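Local coordinates for protein D-ribulose-5-phosphate 3-epimerase, putative (Plasmodium falciparum, PDB 1TQX) that probably interconverts D-ribulose 5-phosphate and D-xylulose 5-phosphate, using one bound divalent metal ion such as zinc, at residues 20-28 and 54-65. Residues are numbered along the deposited sequence; the frame is centred on the assembly and turned at random.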
loop_
_atom_site.group_PDB
_atom_site.type_symbol
_atom_site.label_atom_id
_atom_site.label_comp_id
_atom_site.label_asym_id
_atom_site.label_seq_id
_atom_site.Cartn_x
_atom_site.Cartn_y
_atom_site.Cartn_z
ATOM N N LEU A 20 -11.741 -12.909 6.724
ATOM C CA LEU A 20 -10.591 -12.008 6.816
ATOM C C LEU A 20 -9.534 -12.478 7.813
ATOM O O LEU A 20 -8.353 -12.572 7.476
ATOM C CB LEU A 20 -11.054 -10.599 7.204
ATOM C CG LEU A 20 -10.315 -9.379 6.631
ATOM C CD1 LEU A 20 -10.575 -8.178 7.529
ATOM C CD2 LEU A 20 -8.833 -9.631 6.526
ATOM N N ALA A 21 -9.955 -12.750 9.043
ATOM C CA ALA A 21 -9.027 -13.208 10.070
ATOM C C ALA A 21 -8.274 -14.464 9.630
ATOM O O ALA A 21 -7.060 -14.553 9.779
ATOM C CB ALA A 21 -9.785 -13.484 11.377
ATOM N N GLU A 22 -8.998 -15.432 9.075
ATOM C CA GLU A 22 -8.372 -16.680 8.636
ATOM C C GLU A 22 -7.355 -16.450 7.516
ATOM O O GLU A 22 -6.255 -17.006 7.539
ATOM C CB GLU A 22 -9.443 -17.683 8.174
ATOM C CG GLU A 22 -8.893 -19.080 7.876
ATOM C CD GLU A 22 -9.989 -20.123 7.665
ATOM O OE1 GLU A 22 -9.881 -21.226 8.247
ATOM O OE2 GLU A 22 -10.952 -19.846 6.919
ATOM N N GLU A 23 -7.731 -15.625 6.541
ATOM C CA GLU A 23 -6.860 -15.319 5.419
ATOM C C GLU A 23 -5.598 -14.576 5.849
ATOM O O GLU A 23 -4.509 -14.827 5.320
ATOM C CB GLU A 23 -7.625 -14.489 4.380
ATOM C CG GLU A 23 -8.766 -15.258 3.718
ATOM C CD GLU A 23 -8.290 -16.119 2.558
ATOM O OE1 GLU A 23 -7.212 -16.740 2.666
ATOM O OE2 GLU A 23 -9.001 -16.177 1.537
ATOM N N THR A 24 -5.743 -13.663 6.805
ATOM C CA THR A 24 -4.603 -12.888 7.287
ATOM C C THR A 24 -3.651 -13.753 8.106
ATOM O O THR A 24 -2.427 -13.609 8.009
ATOM C CB THR A 24 -5.061 -11.689 8.145
ATOM O OG1 THR A 24 -5.953 -10.866 7.382
ATOM C CG2 THR A 24 -3.860 -10.847 8.561
ATOM N N GLN A 25 -4.215 -14.645 8.916
ATOM C CA GLN A 25 -3.408 -15.548 9.729
ATOM C C GLN A 25 -2.618 -16.447 8.778
ATOM O O GLN A 25 -1.455 -16.758 9.024
ATOM C CB GLN A 25 -4.309 -16.386 10.649
ATOM C CG GLN A 25 -5.053 -15.544 11.693
ATOM C CD GLN A 25 -6.032 -16.346 12.532
ATOM O OE1 GLN A 25 -6.707 -17.242 12.029
ATOM N NE2 GLN A 25 -6.131 -16.010 13.817
ATOM N N ARG A 26 -3.260 -16.849 7.687
ATOM C CA ARG A 26 -2.621 -17.692 6.687
ATOM C C ARG A 26 -1.436 -16.942 6.068
ATOM O O ARG A 26 -0.331 -17.476 5.977
ATOM C CB ARG A 26 -3.648 -18.071 5.617
ATOM C CG ARG A 26 -3.145 -18.974 4.508
ATOM C CD ARG A 26 -4.218 -19.077 3.425
ATOM N NE ARG A 26 -3.636 -19.260 2.101
ATOM C CZ ARG A 26 -4.180 -18.794 0.985
ATOM N NH1 ARG A 26 -5.322 -18.116 1.034
ATOM N NH2 ARG A 26 -3.584 -19.009 -0.183
ATOM N N MET A 27 -1.658 -15.700 5.649
ATOM C CA MET A 27 -0.580 -14.909 5.060
ATOM C C MET A 27 0.554 -14.753 6.073
ATOM O O MET A 27 1.738 -14.797 5.724
ATOM C CB MET A 27 -1.100 -13.528 4.636
ATOM C CG MET A 27 -2.045 -13.562 3.426
ATOM S SD MET A 27 -1.242 -14.285 1.960
ATOM C CE MET A 27 -2.033 -15.895 1.904
ATOM N N GLU A 28 0.179 -14.575 7.332
ATOM C CA GLU A 28 1.145 -14.422 8.411
ATOM C C GLU A 28 1.978 -15.700 8.535
ATOM O O GLU A 28 3.202 -15.645 8.633
ATOM C CB GLU A 28 0.395 -14.137 9.721
ATOM C CG GLU A 28 1.254 -13.682 10.887
ATOM C CD GLU A 28 0.410 -13.142 12.033
ATOM O OE1 GLU A 28 -0.449 -13.893 12.553
ATOM O OE2 GLU A 28 0.601 -11.968 12.409
ATOM N N VAL A 54 -14.026 -3.354 10.875
ATOM C CA VAL A 54 -13.516 -4.642 10.426
ATOM C C VAL A 54 -12.027 -4.770 10.740
ATOM O O VAL A 54 -11.578 -5.791 11.263
ATOM C CB VAL A 54 -13.732 -4.820 8.908
ATOM C CG1 VAL A 54 -13.168 -6.155 8.450
ATOM C CG2 VAL A 54 -15.219 -4.731 8.588
ATOM N N ILE A 55 -11.265 -3.729 10.425
ATOM C CA ILE A 55 -9.826 -3.737 10.680
ATOM C C ILE A 55 -9.494 -3.822 12.173
ATOM O O ILE A 55 -8.577 -4.542 12.573
ATOM C CB ILE A 55 -9.161 -2.475 10.071
ATOM C CG1 ILE A 55 -9.293 -2.524 8.540
ATOM C CG2 ILE A 55 -7.701 -2.378 10.516
ATOM C CD1 ILE A 55 -8.907 -1.225 7.835
ATOM N N ASN A 56 -10.234 -3.085 12.996
ATOM C CA ASN A 56 -9.996 -3.100 14.440
ATOM C C ASN A 56 -10.265 -4.482 15.035
ATOM O O ASN A 56 -9.580 -4.904 15.973
ATOM C CB ASN A 56 -10.866 -2.041 15.137
ATOM C CG ASN A 56 -10.414 -0.621 14.831
ATOM O OD1 ASN A 56 -11.176 0.337 14.991
ATOM N ND2 ASN A 56 -9.168 -0.478 14.391
ATOM N N ASN A 57 -11.260 -5.184 14.492
ATOM C CA ASN A 57 -11.606 -6.524 14.963
ATOM C C ASN A 57 -10.534 -7.526 14.519
ATOM O O ASN A 57 -10.154 -8.422 15.276
ATOM C CB ASN A 57 -12.972 -6.951 14.413
ATOM C CG ASN A 57 -13.457 -8.274 15.001
ATOM O OD1 ASN A 57 -13.402 -9.323 14.351
ATOM N ND2 ASN A 57 -13.922 -8.229 16.246
ATOM N N LEU A 58 -10.053 -7.367 13.292
ATOM C CA LEU A 58 -9.015 -8.247 12.754
ATOM C C LEU A 58 -7.775 -8.273 13.657
ATOM O O LEU A 58 -7.171 -9.327 13.873
ATOM C CB LEU A 58 -8.599 -7.778 11.356
ATOM C CG LEU A 58 -7.431 -8.516 10.693
ATOM C CD1 LEU A 58 -7.810 -9.970 10.446
ATOM C CD2 LEU A 58 -7.056 -7.820 9.387
ATOM N N LYS A 59 -7.404 -7.110 14.181
ATOM C CA LYS A 59 -6.224 -6.993 15.039
ATOM C C LYS A 59 -6.267 -7.935 16.242
ATOM O O LYS A 59 -5.230 -8.314 16.783
ATOM C CB LYS A 59 -6.078 -5.547 15.516
ATOM C CG LYS A 59 -4.817 -5.262 16.314
ATOM C CD LYS A 59 -3.561 -5.475 15.481
ATOM C CE LYS A 59 -2.310 -5.242 16.319
ATOM N NZ LYS A 59 -1.085 -5.610 15.569
ATOM N N LYS A 60 -7.471 -8.318 16.649
ATOM C CA LYS A 60 -7.645 -9.211 17.783
ATOM C C LYS A 60 -7.119 -10.623 17.487
ATOM O O LYS A 60 -6.745 -11.362 18.405
ATOM C CB LYS A 60 -9.134 -9.286 18.146
ATOM C CG LYS A 60 -9.449 -10.167 19.342
ATOM C CD LYS A 60 -10.940 -10.532 19.434
ATOM C CE LYS A 60 -11.834 -9.348 19.781
ATOM N NZ LYS A 60 -11.882 -8.314 18.710
ATOM N N TYR A 61 -7.062 -10.989 16.207
ATOM C CA TYR A 61 -6.636 -12.333 15.823
ATOM C C TYR A 61 -5.282 -12.483 15.137
ATOM O O TYR A 61 -4.909 -13.590 14.747
ATOM C CB TYR A 61 -7.723 -12.962 14.945
ATOM C CG TYR A 61 -9.094 -12.909 15.577
ATOM C CD1 TYR A 61 -10.028 -11.948 15.190
ATOM C CD2 TYR A 61 -9.446 -13.795 16.592
ATOM C CE1 TYR A 61 -11.284 -11.875 15.802
ATOM C CE2 TYR A 61 -10.695 -13.729 17.212
ATOM C CZ TYR A 61 -11.607 -12.772 16.814
ATOM O OH TYR A 61 -12.842 -12.717 17.424
ATOM N N THR A 62 -4.549 -11.388 14.988
ATOM C CA THR A 62 -3.242 -11.447 14.344
ATOM C C THR A 62 -2.126 -11.379 15.371
ATOM O O THR A 62 -2.367 -11.119 16.553
ATOM C CB THR A 62 -3.051 -10.291 13.344
ATOM O OG1 THR A 62 -3.201 -9.037 14.028
ATOM C CG2 THR A 62 -4.073 -10.382 12.218
ATOM N N LYS A 63 -0.901 -11.612 14.915
ATOM C CA LYS A 63 0.245 -11.573 15.805
ATOM C C LYS A 63 1.219 -10.466 15.432
ATOM O O LYS A 63 1.015 -9.309 15.792
ATOM C CB LYS A 63 0.946 -12.934 15.807
ATOM C CG LYS A 63 0.110 -14.020 16.472
ATOM C CD LYS A 63 0.786 -15.383 16.460
ATOM C CE LYS A 63 0.863 -15.953 15.054
ATOM N NZ LYS A 63 1.367 -17.355 15.054
ATOM N N SER A 64 2.265 -10.813 14.696
ATOM C CA SER A 64 3.272 -9.832 14.312
ATOM C C SER A 64 3.025 -9.072 13.011
ATOM O O SER A 64 3.643 -8.036 12.784
ATOM C CB SER A 64 4.644 -10.509 14.218
ATOM O OG SER A 64 5.015 -11.092 15.451
ATOM N N ILE A 65 2.122 -9.555 12.164
ATOM C CA ILE A 65 1.911 -8.886 10.887
ATOM C C ILE A 65 1.547 -7.395 10.982
ATOM O O ILE A 65 0.684 -6.991 11.759
ATOM C CB ILE A 65 0.888 -9.667 10.020
ATOM C CG1 ILE A 65 1.100 -9.314 8.546
ATOM C CG2 ILE A 65 -0.539 -9.365 10.467
ATOM C CD1 ILE A 65 0.537 -10.347 7.570
HETATM O O HOH W 1 -2.447 -15.125 14.497
#
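The Tyr61 ring meets Ala21 CB obliquely, while one of its faces is backed by Lys60 CG and the Asn57 side chain lies at its edge. The Gln25 amide stands perpendicular to that ring and spends its NE2 on Tyr61 O (2.9 Å, N-H...O 164°), with the acceptor lying in the amide plane; glutamine's extended chain suits this reach from the helix flank. With CG anti to the backbone N (chi1 -168°) and the chain straight, Glu28 OE2 takes Lys63 N on its syn lone pair and Ile65 N on its anti lone pair, both at 2.9 Å, so a single oxygen pins the turn leading into the next strand. A water donates to both Glu28 OE1 and Tyr61 O, and the nearby ammonium of Lys63 would probably favour the ionised acid. Small Ala21 lets Leu58 CD1 within 3.5 Å of Ala21 CA. Leu20 crosses Leu58 at about a right angle, and Leu20 CD1 presses tightly on Val54 CG1 (3.4 Å). Thr24 OG1 bonds back to Leu20 O; Thr24 CG2 meets Thr62 CG2 (3.7 Å). Segments 20-28 and 54-58, from neighbouring outer helices of the TIM barrel, cross at -54°; beneath them, Thr24 and Ile65 rest on Ile35 of strand 34-40, and Leu58 and Thr62 on Phe67 of strand 66-72.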